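Abietadiene synthase, chloroplastic (Abies grandis, PDB 3S9V) belongs to the plant terpene synthases, with an N-terminal terpene synthase domain and a mostly helical metal-binding terpene synthase domain. Local coordinates at residues R486-W489 / G493-D496; T480-L485 / E506-P511; R524-K529 / N584-E589. All blocks are in the same frame, centred on the assembly; numbering follows the deposited sequence.

In the fold
Following the chain from the N terminus, helix 461-491 supplies the first side of two contacts in turn. Residues 480-485 meet 506-511 of helix 504-514 in contact 2, and the loop so closed holds contact 1, nested inside it, where the last turns of the same helix receive the turn at 493-496. Contact 3 opens only after both have closed; it joins helix 521-541 to helix 570-594, across 54 intervening residues. Helix 521-541 links all three: R524 forms a salt bridge with E481 of contact 2, T528 packs on Y508 and L485, and K529 lies against W488 of contact 1. The three contact centres lie about 13 to 15 Å from one another.

Contact 1. Residues R486-W489 / G493-D496; sequences RRWW and GFTD
F494 fits against both tryptophans at the end of helix 461-491, touching each with a different part of its side chain. Its CB sits over the face of the W489 six-membered ring, 3.8 Å from that ring's centroid and 7° off the normal, a well-centred CH-pi contact. Its ring then runs on toward W488, where F494 CE2 comes within 3.9 Å of W488 CZ2. This pair is an offset edge-to-face arrangement, the edge of F494 turned to the face of W488 with the planes at 71°. The F494 and W489 rings meet obliquely. Both indoles swing CG away from their own backbone N (chi1 173° for W489), which sends both rings outward with a lean toward the C-terminal end, where F494 returns. That return is made by a Schellman motif: G493, with positive phi, is the first residue to leave the helix, and a type I beta turn from G493 to D496 follows, closed by the bond from D496 N to G493 O at 2.9 Å. F494 is thereby folded back onto the last helical turns as part of an aromatic cluster. T495 borders it, OG1 lying 4.1 Å from W489 NE1 without a hydrogen bond. On the side of helix 521-541, F533 meets the F494 ring nearly at right angles, K529 makes a cation-pi contact with W488, and N532 and I536 pack on W489.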
ATOM      1  N   ARG A 486     -16.045 -15.088 -25.339  1.00 34.36           N
ATOM      2  CA  ARG A 486     -17.483 -15.260 -25.414  1.00 38.68           C
ATOM      3  C   ARG A 486     -17.862 -15.940 -26.723  1.00 40.53           C
ATOM      4  O   ARG A 486     -18.884 -16.615 -26.800  1.00 40.53           O
ATOM      5  CB  ARG A 486     -18.182 -13.910 -25.306  1.00 42.88           C
ATOM      6  CG  ARG A 486     -18.273 -13.367 -23.896  1.00 49.85           C
ATOM      7  CD  ARG A 486     -18.793 -11.944 -23.920  1.00 61.80           C
ATOM      8  NE  ARG A 486     -19.014 -11.412 -22.580  1.00 67.48           N
ATOM      9  CZ  ARG A 486     -19.258 -10.132 -22.317  1.00 72.39           C
ATOM     10  NH1 ARG A 486     -19.310  -9.247 -23.306  1.00 72.31           N
ATOM     11  NH2 ARG A 486     -19.454  -9.734 -21.067  1.00 74.39           N
ATOM     12  N   ARG A 487     -17.038 -15.760 -27.753  1.00 43.68           N
ATOM     13  CA  ARG A 487     -17.307 -16.392 -29.043  1.00 44.30           C
ATOM     14  C   ARG A 487     -16.867 -17.848 -28.991  1.00 43.89           C
ATOM     15  O   ARG A 487     -17.423 -18.697 -29.684  1.00 47.20           O
ATOM     16  CB  ARG A 487     -16.579 -15.667 -30.174  1.00 46.63           C
ATOM     17  CG  ARG A 487     -17.070 -14.254 -30.395  1.00 57.50           C
ATOM     18  CD  ARG A 487     -16.480 -13.633 -31.651  1.00 69.01           C
ATOM     19  NE  ARG A 487     -16.865 -12.229 -31.762  1.00 74.25           N
ATOM     20  CZ  ARG A 487     -16.371 -11.262 -30.997  1.00 79.06           C
ATOM     21  NH1 ARG A 487     -15.465 -11.548 -30.072  1.00 82.23           N
ATOM     22  NH2 ARG A 487     -16.796 -10.013 -31.140  1.00 81.82           N
ATOM     23  N   TRP A 488     -15.862 -18.127 -28.166  1.00 40.51           N
ATOM     24  CA  TRP A 488     -15.356 -19.482 -27.997  1.00 35.09           C
ATOM     25  C   TRP A 488     -16.445 -20.288 -27.302  1.00 37.79           C
ATOM     26  O   TRP A 488     -16.706 -21.435 -27.652  1.00 38.52           O
ATOM     27  CB  TRP A 488     -14.085 -19.475 -27.142  1.00 29.45           C
ATOM     28  CG  TRP A 488     -13.795 -20.791 -26.463  1.00 33.47           C
ATOM     29  CD1 TRP A 488     -13.298 -21.928 -27.042  1.00 31.36           C
ATOM     30  CD2 TRP A 488     -14.066 -21.124 -25.093  1.00 33.89           C
ATOM     31  NE1 TRP A 488     -13.248 -22.948 -26.118  1.00 36.33           N
ATOM     32  CE2 TRP A 488     -13.716 -22.483 -24.915  1.00 35.42           C
ATOM     33  CE3 TRP A 488     -14.573 -20.408 -23.998  1.00 33.46           C
ATOM     34  CZ2 TRP A 488     -13.860 -23.140 -23.685  1.00 36.94           C
ATOM     35  CZ3 TRP A 488     -14.716 -21.061 -22.771  1.00 27.39           C
ATOM     36  CH2 TRP A 488     -14.361 -22.414 -22.629  1.00 35.66           C
ATOM     37  N   TRP A 489     -17.090 -19.675 -26.318  1.00 39.47           N
ATOM     38  CA  TRP A 489     -18.146 -20.350 -25.584  1.00 40.77           C
ATOM     39  C   TRP A 489     -19.332 -20.713 -26.473  1.00 46.99           C
ATOM     40  O   TRP A 489     -19.907 -21.792 -26.335  1.00 47.72           O
ATOM     41  CB  TRP A 489     -18.608 -19.479 -24.420  1.00 30.36           C
ATOM     42  CG  TRP A 489     -19.799 -20.012 -23.697  1.00 30.62           C
ATOM     43  CD1 TRP A 489     -21.107 -19.820 -24.027  1.00 38.72           C
ATOM     44  CD2 TRP A 489     -19.798 -20.820 -22.513  1.00 35.94           C
ATOM     45  NE1 TRP A 489     -21.924 -20.454 -23.120  1.00 43.89           N
ATOM     46  CE2 TRP A 489     -21.146 -21.076 -22.180  1.00 41.80           C
ATOM     47  CE3 TRP A 489     -18.789 -21.352 -21.700  1.00 40.15           C
ATOM     48  CZ2 TRP A 489     -21.513 -21.841 -21.067  1.00 44.73           C
ATOM     49  CZ3 TRP A 489     -19.153 -22.112 -20.594  1.00 41.75           C
ATOM     50  CH2 TRP A 489     -20.504 -22.348 -20.288  1.00 45.04           C
ATOM     51  N   GLY A 493     -20.669 -24.714 -28.492  1.00 60.71           N
ATOM     52  CA  GLY A 493     -22.008 -25.206 -28.241  1.00 60.00           C
ATOM     53  C   GLY A 493     -22.293 -25.502 -26.786  1.00 60.11           C
ATOM     54  O   GLY A 493     -23.252 -26.209 -26.481  1.00 62.34           O
ATOM     55  N   PHE A 494     -21.479 -24.974 -25.880  1.00 59.07           N
ATOM     56  CA  PHE A 494     -21.710 -25.221 -24.462  1.00 57.69           C
ATOM     57  C   PHE A 494     -23.006 -24.582 -24.008  1.00 55.53           C
ATOM     58  O   PHE A 494     -23.381 -24.683 -22.845  1.00 56.25           O
ATOM     59  CB  PHE A 494     -20.550 -24.700 -23.613  1.00 58.27           C
ATOM     60  CG  PHE A 494     -19.294 -25.504 -23.756  1.00 62.31           C
ATOM     61  CD1 PHE A 494     -19.352 -26.893 -23.814  1.00 62.84           C
ATOM     62  CD2 PHE A 494     -18.056 -24.881 -23.833  1.00 62.48           C
ATOM     63  CE1 PHE A 494     -18.197 -27.649 -23.950  1.00 63.27           C
ATOM     64  CE2 PHE A 494     -16.894 -25.629 -23.969  1.00 64.25           C
ATOM     65  CZ  PHE A 494     -16.966 -27.015 -24.028  1.00 65.96           C
ATOM     66  N   THR A 495     -23.686 -23.921 -24.934  1.00 56.66           N
ATOM     67  CA  THR A 495     -24.956 -23.281 -24.624  1.00 59.51           C
ATOM     68  C   THR A 495     -25.971 -24.397 -24.396  1.00 59.18           C
ATOM     69  O   THR A 495     -27.037 -24.179 -23.823  1.00 60.11           O
ATOM     70  CB  THR A 495     -25.444 -22.400 -25.797  1.00 62.54           C
ATOM     71  OG1 THR A 495     -24.361 -21.590 -26.276  1.00 63.96           O
ATOM     72  CG2 THR A 495     -26.580 -21.495 -25.340  1.00 57.86           C
ATOM     73  N   ASP A 496     -25.615 -25.595 -24.851  1.00 59.11           N
ATOM     74  CA  ASP A 496     -26.461 -26.778 -24.725  1.00 59.71           C
ATOM     75  C   ASP A 496     -26.478 -27.339 -23.305  1.00 59.96           C
ATOM     76  O   ASP A 496     -27.512 -27.793 -22.819  1.00 60.70           O
ATOM     77  CB  ASP A 496     -25.974 -27.855 -25.693  1.00 59.95           C
ATOM     78  CG  ASP A 496     -26.044 -27.410 -27.143  1.00 64.28           C
ATOM     79  OD1 ASP A 496     -25.350 -28.024 -27.984  1.00 63.67           O
ATOM     80  OD2 ASP A 496     -26.797 -26.454 -27.443  1.00 62.16           O
TER

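Contact 2. Residues T480-L485 / E506-P511; sequences TELQDL and EIYFSP
Y508 holds CG opposite its amide nitrogen (chi1 176°), which carries the ring from helix 504-514 across to helix 461-491, while E481, its chain extended beyond CG, brings its carboxylate to the phenol end. Y508 OH donates to E481 OE2 in a very short hydrogen bond, modelled at 2.4 Å, a length that is doubtful. The oxygen lies at the ring edge, near its plane, and the carboxylate is turned 76° from the ring. E481 OE2 also takes a salt bridge from R524 of helix 521-541, which would favour a charged carboxylate and help fix its position. Nearer the base of the ring, two leucines close in. L482 CD1 touches CD2 of Y508 at 3.7 Å, its backbone lying over one face of the ring; L485 CD1 approaches Y508 CD1 obliquely at 3.3 Å, close and probably strained in the model. T528 of helix 521-541 and L780 of helix 768-781 add further contacts to the tyrosine. The axes of the two short segments approach to 10.8 Å, inclined antiparallel at 138°. Y508 thus joins helices 461-491, 504-514 and 521-541 in the alpha-helical fold of the terpene synthase metal-binding domain.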
ATOM      1  N   THR A 480     -11.457  -6.662 -25.454  1.00 29.54           N
ATOM      2  CA  THR A 480     -11.324  -7.383 -26.712  1.00 31.73           C
ATOM      3  C   THR A 480     -11.228  -8.870 -26.380  1.00 34.92           C
ATOM      4  O   THR A 480     -12.030  -9.677 -26.855  1.00 35.27           O
ATOM      5  CB  THR A 480     -10.047  -6.955 -27.462  1.00 30.68           C
ATOM      6  OG1 THR A 480     -10.155  -5.577 -27.835  1.00 34.50           O
ATOM      7  CG2 THR A 480      -9.843  -7.801 -28.705  1.00 36.62           C
ATOM      8  N   GLU A 481     -10.247  -9.221 -25.551  1.00 34.71           N
ATOM      9  CA  GLU A 481     -10.040 -10.609 -25.146  1.00 35.91           C
ATOM     10  C   GLU A 481     -11.332 -11.259 -24.654  1.00 36.68           C
ATOM     11  O   GLU A 481     -11.625 -12.423 -24.965  1.00 34.27           O
ATOM     12  CB  GLU A 481      -8.987 -10.683 -24.040  1.00 34.40           C
ATOM     13  CG  GLU A 481      -7.601 -10.217 -24.473  1.00 41.54           C
ATOM     14  CD  GLU A 481      -6.559 -10.305 -23.359  1.00 40.79           C
ATOM     15  OE1 GLU A 481      -5.388  -9.950 -23.615  1.00 37.99           O
ATOM     16  OE2 GLU A 481      -6.905 -10.724 -22.233  1.00 35.60           O
ATOM     17  N   LEU A 482     -12.101 -10.499 -23.881  1.00 36.44           N
ATOM     18  CA  LEU A 482     -13.354 -10.993 -23.335  1.00 36.87           C
ATOM     19  C   LEU A 482     -14.303 -11.402 -24.455  1.00 38.51           C
ATOM     20  O   LEU A 482     -14.976 -12.433 -24.371  1.00 34.93           O
ATOM     21  CB  LEU A 482     -14.009  -9.921 -22.463  1.00 28.43           C
ATOM     22  CG  LEU A 482     -15.340 -10.342 -21.843  1.00 31.52           C
ATOM     23  CD1 LEU A 482     -15.115 -11.567 -20.979  1.00 34.98           C
ATOM     24  CD2 LEU A 482     -15.927  -9.201 -21.029  1.00 28.76           C
ATOM     25  N   GLN A 483     -14.354 -10.583 -25.501  1.00 40.89           N
ATOM     26  CA  GLN A 483     -15.210 -10.861 -26.643  1.00 42.73           C
ATOM     27  C   GLN A 483     -14.818 -12.188 -27.267  1.00 42.59           C
ATOM     28  O   GLN A 483     -15.669 -13.050 -27.504  1.00 45.46           O
ATOM     29  CB  GLN A 483     -15.094  -9.751 -27.693  1.00 44.99           C
ATOM     30  CG  GLN A 483     -15.725  -8.435 -27.284  1.00 53.08           C
ATOM     31  CD  GLN A 483     -17.180  -8.589 -26.889  1.00 58.51           C
ATOM     32  OE1 GLN A 483     -17.499  -9.196 -25.865  1.00 53.74           O
ATOM     33  NE2 GLN A 483     -18.076  -8.043 -27.708  1.00 63.50           N
ATOM     34  N   ASP A 484     -13.525 -12.355 -27.518  1.00 38.39           N
ATOM     35  CA  ASP A 484     -13.037 -13.577 -28.127  1.00 40.64           C
ATOM     36  C   ASP A 484     -13.192 -14.820 -27.254  1.00 41.30           C
ATOM     37  O   ASP A 484     -12.990 -15.937 -27.728  1.00 42.25           O
ATOM     38  CB  ASP A 484     -11.582 -13.397 -28.563  1.00 45.06           C
ATOM     39  CG  ASP A 484     -11.441 -12.388 -29.692  1.00 59.09           C
ATOM     40  OD1 ASP A 484     -12.105 -12.563 -30.740  1.00 61.94           O
ATOM     41  OD2 ASP A 484     -10.673 -11.417 -29.533  1.00 67.78           O
ATOM     42  N   LEU A 485     -13.542 -14.638 -25.984  1.00 38.07           N
ATOM     43  CA  LEU A 485     -13.757 -15.786 -25.107  1.00 36.29           C
ATOM     44  C   LEU A 485     -15.235 -16.120 -25.152  1.00 33.58           C
ATOM     45  O   LEU A 485     -15.633 -17.276 -25.020  1.00 32.18           O
ATOM     46  CB  LEU A 485     -13.341 -15.483 -23.662  1.00 32.10           C
ATOM     47  CG  LEU A 485     -11.857 -15.670 -23.355  1.00 33.77           C
ATOM     48  CD1 LEU A 485     -11.581 -15.201 -21.959  1.00 29.19           C
ATOM     49  CD2 LEU A 485     -11.467 -17.136 -23.514  1.00 31.50           C
ATOM     50  N   GLU A 506     -17.553 -13.411 -15.608  1.00 32.96           N
ATOM     51  CA  GLU A 506     -17.246 -13.568 -14.196  1.00 32.28           C
ATOM     52  C   GLU A 506     -15.924 -14.316 -14.027  1.00 27.37           C
ATOM     53  O   GLU A 506     -15.111 -13.973 -13.171  1.00 27.42           O
ATOM     54  CB  GLU A 506     -18.397 -14.331 -13.541  1.00 43.71           C
ATOM     55  CG  GLU A 506     -18.339 -14.514 -12.046  1.00 56.97           C
ATOM     56  CD  GLU A 506     -19.625 -15.141 -11.527  1.00 65.76           C
ATOM     57  OE1 GLU A 506     -20.689 -14.497 -11.666  1.00 66.07           O
ATOM     58  OE2 GLU A 506     -19.579 -16.274 -10.998  1.00 65.31           O
ATOM     59  N   ILE A 507     -15.708 -15.325 -14.864  1.00 27.39           N
ATOM     60  CA  ILE A 507     -14.489 -16.126 -14.813  1.00 25.37           C
ATOM     61  C   ILE A 507     -13.279 -15.415 -15.418  1.00 25.93           C
ATOM     62  O   ILE A 507     -12.155 -15.571 -14.936  1.00 26.01           O
ATOM     63  CB  ILE A 507     -14.686 -17.472 -15.538  1.00 22.91           C
ATOM     64  CG1 ILE A 507     -15.636 -18.355 -14.729  1.00 27.93           C
ATOM     65  CG2 ILE A 507     -13.347 -18.170 -15.739  1.00 25.41           C
ATOM     66  CD1 ILE A 507     -15.887 -19.713 -15.355  1.00 27.61           C
ATOM     67  N   TYR A 508     -13.505 -14.638 -16.471  1.00 24.36           N
ATOM     68  CA  TYR A 508     -12.416 -13.919 -17.123  1.00 22.36           C
ATOM     69  C   TYR A 508     -11.905 -12.795 -16.224  1.00 23.15           C
ATOM     70  O   TYR A 508     -10.747 -12.383 -16.315  1.00 21.09           O
ATOM     71  CB  TYR A 508     -12.878 -13.335 -18.459  1.00 20.41           C
ATOM     72  CG  TYR A 508     -11.811 -12.502 -19.120  1.00 23.45           C
ATOM     73  CD1 TYR A 508     -10.645 -13.090 -19.603  1.00 20.05           C
ATOM     74  CD2 TYR A 508     -11.933 -11.114 -19.202  1.00 23.72           C
ATOM     75  CE1 TYR A 508      -9.622 -12.324 -20.146  1.00 23.00           C
ATOM     76  CE2 TYR A 508     -10.915 -10.335 -19.738  1.00 22.30           C
ATOM     77  CZ  TYR A 508      -9.761 -10.947 -20.206  1.00 24.13           C
ATOM     78  OH  TYR A 508      -8.731 -10.183 -20.705  1.00 27.39           O
ATOM     79  N   PHE A 509     -12.780 -12.301 -15.358  1.00 21.11           N
ATOM     80  CA  PHE A 509     -12.425 -11.233 -14.436  1.00 22.96           C
ATOM     81  C   PHE A 509     -11.229 -11.620 -13.574  1.00 22.76           C
ATOM     82  O   PHE A 509     -10.324 -10.817 -13.354  1.00 20.84           O
ATOM     83  CB  PHE A 509     -13.606 -10.911 -13.519  1.00 23.28           C
ATOM     84  CG  PHE A 509     -13.204 -10.261 -12.219  1.00 28.21           C
ATOM     85  CD1 PHE A 509     -12.757  -8.946 -12.190  1.00 28.31           C
ATOM     86  CD2 PHE A 509     -13.244 -10.977 -11.029  1.00 32.51           C
ATOM     87  CE1 PHE A 509     -12.356  -8.356 -10.996  1.00 25.07           C
ATOM     88  CE2 PHE A 509     -12.841 -10.392  -9.822  1.00 27.30           C
ATOM     89  CZ  PHE A 509     -12.399  -9.083  -9.808  1.00 28.43           C
ATOM     90  N   SER A 510     -11.246 -12.853 -13.081  1.00 22.25           N
ATOM     91  CA  SER A 510     -10.192 -13.346 -12.213  1.00 22.90           C
ATOM     92  C   SER A 510      -8.774 -13.094 -12.708  1.00 22.43           C
ATOM     93  O   SER A 510      -8.064 -12.264 -12.148  1.00 25.12           O
ATOM     94  CB  SER A 510     -10.396 -14.838 -11.935  1.00 24.09           C
ATOM     95  OG  SER A 510     -11.583 -15.040 -11.191  1.00 31.67           O
ATOM     96  N   PRO A 511      -8.339 -13.793 -13.765  1.00 22.61           N
ATOM     97  CA  PRO A 511      -6.968 -13.528 -14.208  1.00 23.41           C
ATOM     98  C   PRO A 511      -6.756 -12.083 -14.663  1.00 24.42           C
ATOM     99  O   PRO A 511      -5.673 -11.524 -14.495  1.00 29.47           O
ATOM    100  CB  PRO A 511      -6.775 -14.530 -15.340  1.00 18.90           C
ATOM    101  CG  PRO A 511      -8.139 -14.597 -15.941  1.00 21.87           C
ATOM    102  CD  PRO A 511      -9.040 -14.663 -14.725  1.00 22.31           C
TER

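Contact 3. Residues R524-K529 / N584-E589; sequences REVYTK and NDIAKE
I586 meets V526 in the apolar core of the contact. Its CG1 stands anti to the carbonyl carbon (chi1 -75°) and the chain continues extended (chi2 174°), so that CD1 forms the leading tip; it meets V526 CG1 tip to tip at 3.7 Å. V526 aims that methyl across by holding CG1 anti to its own backbone N. This valine-isoleucine pair joins helices 521-541 and 570-594 of the metal-binding terpene synthase domain, and both residues also pack on I647 of helix 641-648 and on F651, making a hydrophobic junction of several elements of the helical fold. E589, three residues on from I586, brings an acid to the interface, with OE1 4.4 Å from E525 OE2. The likely repulsion between these carboxylates is probably offset by K522, whose NZ forms salt bridges with both E589 and E525. E525 is further paired within its own helix: K529 NZ reaches E525 OE2 at 2.7 Å, coming from above the carboxylate plane, 46° out of it. The same ammonium group stays 4.7 Å from D585 OD1, near enough for opposite charges to be felt but not in contact. The extended lysine chain also lies against L485 of helix 461-491.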
ATOM      1  N   ARG A 524      -4.063 -15.584 -19.926  1.00 19.33           N
ATOM      2  CA  ARG A 524      -5.399 -15.206 -19.469  1.00 20.41           C
ATOM      3  C   ARG A 524      -6.474 -16.069 -20.138  1.00 26.07           C
ATOM      4  O   ARG A 524      -7.445 -16.504 -19.497  1.00 22.33           O
ATOM      5  CB  ARG A 524      -5.682 -13.736 -19.791  1.00 18.95           C
ATOM      6  CG  ARG A 524      -4.999 -12.736 -18.877  1.00 17.12           C
ATOM      7  CD  ARG A 524      -5.655 -11.373 -19.022  1.00 19.43           C
ATOM      8  NE  ARG A 524      -5.265 -10.697 -20.258  1.00 23.36           N
ATOM      9  CZ  ARG A 524      -4.070 -10.147 -20.461  1.00 23.52           C
ATOM     10  NH1 ARG A 524      -3.142 -10.189 -19.508  1.00 18.01           N
ATOM     11  NH2 ARG A 524      -3.801  -9.546 -21.613  1.00 20.68           N
ATOM     12  N   GLU A 525      -6.290 -16.307 -21.436  1.00 24.67           N
ATOM     13  CA  GLU A 525      -7.236 -17.094 -22.217  1.00 26.56           C
ATOM     14  C   GLU A 525      -7.305 -18.518 -21.681  1.00 23.35           C
ATOM     15  O   GLU A 525      -8.383 -19.021 -21.355  1.00 22.47           O
ATOM     16  CB  GLU A 525      -6.814 -17.117 -23.691  1.00 31.26           C
ATOM     17  CG  GLU A 525      -7.749 -17.890 -24.614  1.00 38.58           C
ATOM     18  CD  GLU A 525      -7.055 -18.339 -25.896  1.00 45.83           C
ATOM     19  OE1 GLU A 525      -6.416 -17.492 -26.558  1.00 50.82           O
ATOM     20  OE2 GLU A 525      -7.148 -19.538 -26.244  1.00 46.06           O
ATOM     21  N   VAL A 526      -6.145 -19.156 -21.586  1.00 16.85           N
ATOM     22  CA  VAL A 526      -6.069 -20.524 -21.105  1.00 18.54           C
ATOM     23  C   VAL A 526      -6.519 -20.650 -19.652  1.00 16.86           C
ATOM     24  O   VAL A 526      -7.067 -21.667 -19.261  1.00 16.71           O
ATOM     25  CB  VAL A 526      -4.640 -21.087 -21.254  1.00 19.02           C
ATOM     26  CG1 VAL A 526      -4.594 -22.524 -20.755  1.00 16.13           C
ATOM     27  CG2 VAL A 526      -4.209 -21.020 -22.719  1.00 21.12           C
ATOM     28  N   TYR A 527      -6.290 -19.608 -18.865  1.00 20.02           N
ATOM     29  CA  TYR A 527      -6.684 -19.603 -17.460  1.00 22.92           C
ATOM     30  C   TYR A 527      -8.211 -19.622 -17.416  1.00 21.78           C
ATOM     31  O   TYR A 527      -8.826 -20.388 -16.673  1.00 21.48           O
ATOM     32  CB  TYR A 527      -6.145 -18.332 -16.783  1.00 24.34           C
ATOM     33  CG  TYR A 527      -6.316 -18.273 -15.287  1.00 18.84           C
ATOM     34  CD1 TYR A 527      -7.579 -18.212 -14.709  1.00 20.30           C
ATOM     35  CD2 TYR A 527      -5.204 -18.271 -14.445  1.00 21.66           C
ATOM     36  CE1 TYR A 527      -7.734 -18.149 -13.326  1.00 12.63           C
ATOM     37  CE2 TYR A 527      -5.345 -18.207 -13.071  1.00 19.67           C
ATOM     38  CZ  TYR A 527      -6.613 -18.145 -12.514  1.00 21.40           C
ATOM     39  OH  TYR A 527      -6.753 -18.077 -11.144  1.00 17.37           O
ATOM     40  N   THR A 528      -8.812 -18.771 -18.237  1.00 20.28           N
ATOM     41  CA  THR A 528     -10.257 -18.659 -18.311  1.00 18.61           C
ATOM     42  C   THR A 528     -10.939 -19.939 -18.794  1.00 20.00           C
ATOM     43  O   THR A 528     -11.926 -20.384 -18.200  1.00 19.74           O
ATOM     44  CB  THR A 528     -10.646 -17.503 -19.237  1.00 21.35           C
ATOM     45  OG1 THR A 528     -10.094 -16.284 -18.720  1.00 15.79           O
ATOM     46  CG2 THR A 528     -12.165 -17.391 -19.345  1.00 13.45           C
ATOM     47  N   LYS A 529     -10.425 -20.526 -19.871  1.00 20.00           N
ATOM     48  CA  LYS A 529     -11.009 -21.752 -20.400  1.00 20.47           C
ATOM     49  C   LYS A 529     -10.864 -22.896 -19.410  1.00 22.58           C
ATOM     50  O   LYS A 529     -11.812 -23.643 -19.167  1.00 21.87           O
ATOM     51  CB  LYS A 529     -10.362 -22.120 -21.734  1.00 18.16           C
ATOM     52  CG  LYS A 529     -10.857 -21.246 -22.885  1.00 23.63           C
ATOM     53  CD  LYS A 529     -10.048 -21.451 -24.152  1.00 27.95           C
ATOM     54  CE  LYS A 529     -10.535 -20.514 -25.253  1.00 27.23           C
ATOM     55  NZ  LYS A 529      -9.675 -20.576 -26.470  1.00 32.54           N
ATOM     56  N   ASN A 584      -6.977 -30.124 -27.002  1.00 33.01           N
ATOM     57  CA  ASN A 584      -6.067 -30.557 -28.055  1.00 34.60           C
ATOM     58  C   ASN A 584      -5.459 -29.257 -28.579  1.00 34.21           C
ATOM     59  O   ASN A 584      -4.302 -29.214 -29.000  1.00 33.42           O
ATOM     60  CB  ASN A 584      -6.805 -31.271 -29.190  1.00 32.41           C
ATOM     61  CG  ASN A 584      -6.916 -32.761 -28.965  1.00 34.85           C
ATOM     62  OD1 ASN A 584      -6.049 -33.381 -28.335  1.00 31.80           O
ATOM     63  ND2 ASN A 584      -7.974 -33.354 -29.497  1.00 33.12           N
ATOM     64  N   ASP A 585      -6.270 -28.202 -28.535  1.00 33.92           N
ATOM     65  CA  ASP A 585      -5.869 -26.872 -28.971  1.00 36.92           C
ATOM     66  C   ASP A 585      -4.791 -26.348 -28.023  1.00 35.89           C
ATOM     67  O   ASP A 585      -3.692 -26.001 -28.456  1.00 39.28           O
ATOM     68  CB  ASP A 585      -7.088 -25.941 -28.956  1.00 45.49           C
ATOM     69  CG  ASP A 585      -6.750 -24.516 -29.368  1.00 66.73           C
ATOM     70  OD1 ASP A 585      -7.676 -23.675 -29.409  1.00 74.20           O
ATOM     71  OD2 ASP A 585      -5.565 -24.234 -29.652  1.00 75.42           O
ATOM     72  N   ILE A 586      -5.116 -26.298 -26.731  1.00 31.97           N
ATOM     73  CA  ILE A 586      -4.185 -25.845 -25.699  1.00 23.79           C
ATOM     74  C   ILE A 586      -2.921 -26.708 -25.711  1.00 23.65           C
ATOM     75  O   ILE A 586      -1.825 -26.221 -25.448  1.00 26.10           O
ATOM     76  CB  ILE A 586      -4.864 -25.898 -24.305  1.00 22.71           C
ATOM     77  CG1 ILE A 586      -5.845 -24.736 -24.180  1.00 20.83           C
ATOM     78  CG2 ILE A 586      -3.825 -25.871 -23.183  1.00 19.90           C
ATOM     79  CD1 ILE A 586      -6.669 -24.755 -22.912  1.00 27.85           C
ATOM     80  N   ALA A 587      -3.069 -27.985 -26.041  1.00 23.65           N
ATOM     81  CA  ALA A 587      -1.925 -28.890 -26.087  1.00 27.82           C
ATOM     82  C   ALA A 587      -0.983 -28.511 -27.232  1.00 28.52           C
ATOM     83  O   ALA A 587       0.236 -28.501 -27.076  1.00 29.51           O
ATOM     84  CB  ALA A 587      -2.404 -30.336 -26.256  1.00 23.98           C
ATOM     85  N   LYS A 588      -1.568 -28.206 -28.382  1.00 29.64           N
ATOM     86  CA  LYS A 588      -0.823 -27.829 -29.574  1.00 30.07           C
ATOM     87  C   LYS A 588      -0.047 -26.533 -29.337  1.00 28.22           C
ATOM     88  O   LYS A 588       1.164 -26.480 -29.554  1.00 27.65           O
ATOM     89  CB  LYS A 588      -1.801 -27.659 -30.743  1.00 34.26           C
ATOM     90  CG  LYS A 588      -1.190 -27.185 -32.047  1.00 35.45           C
ATOM     91  CD  LYS A 588      -2.280 -27.015 -33.095  1.00 45.44           C
ATOM     92  CE  LYS A 588      -1.741 -26.431 -34.388  1.00 51.26           C
ATOM     93  NZ  LYS A 588      -2.847 -26.172 -35.359  1.00 58.40           N
ATOM     94  N   GLU A 589      -0.745 -25.491 -28.891  1.00 25.80           N
ATOM     95  CA  GLU A 589      -0.092 -24.219 -28.622  1.00 28.78           C
ATOM     96  C   GLU A 589       0.924 -24.375 -27.494  1.00 28.79           C
ATOM     97  O   GLU A 589       1.970 -23.726 -27.492  1.00 30.19           O
ATOM     98  CB  GLU A 589      -1.120 -23.163 -28.243  1.00 35.82           C
ATOM     99  CG  GLU A 589      -2.032 -22.751 -29.375  1.00 48.73           C
ATOM    100  CD  GLU A 589      -2.890 -21.554 -29.004  1.00 63.59           C
ATOM    101  OE1 GLU A 589      -3.728 -21.680 -28.082  1.00 65.04           O
ATOM    102  OE2 GLU A 589      -2.715 -20.484 -29.628  1.00 69.66           O
TER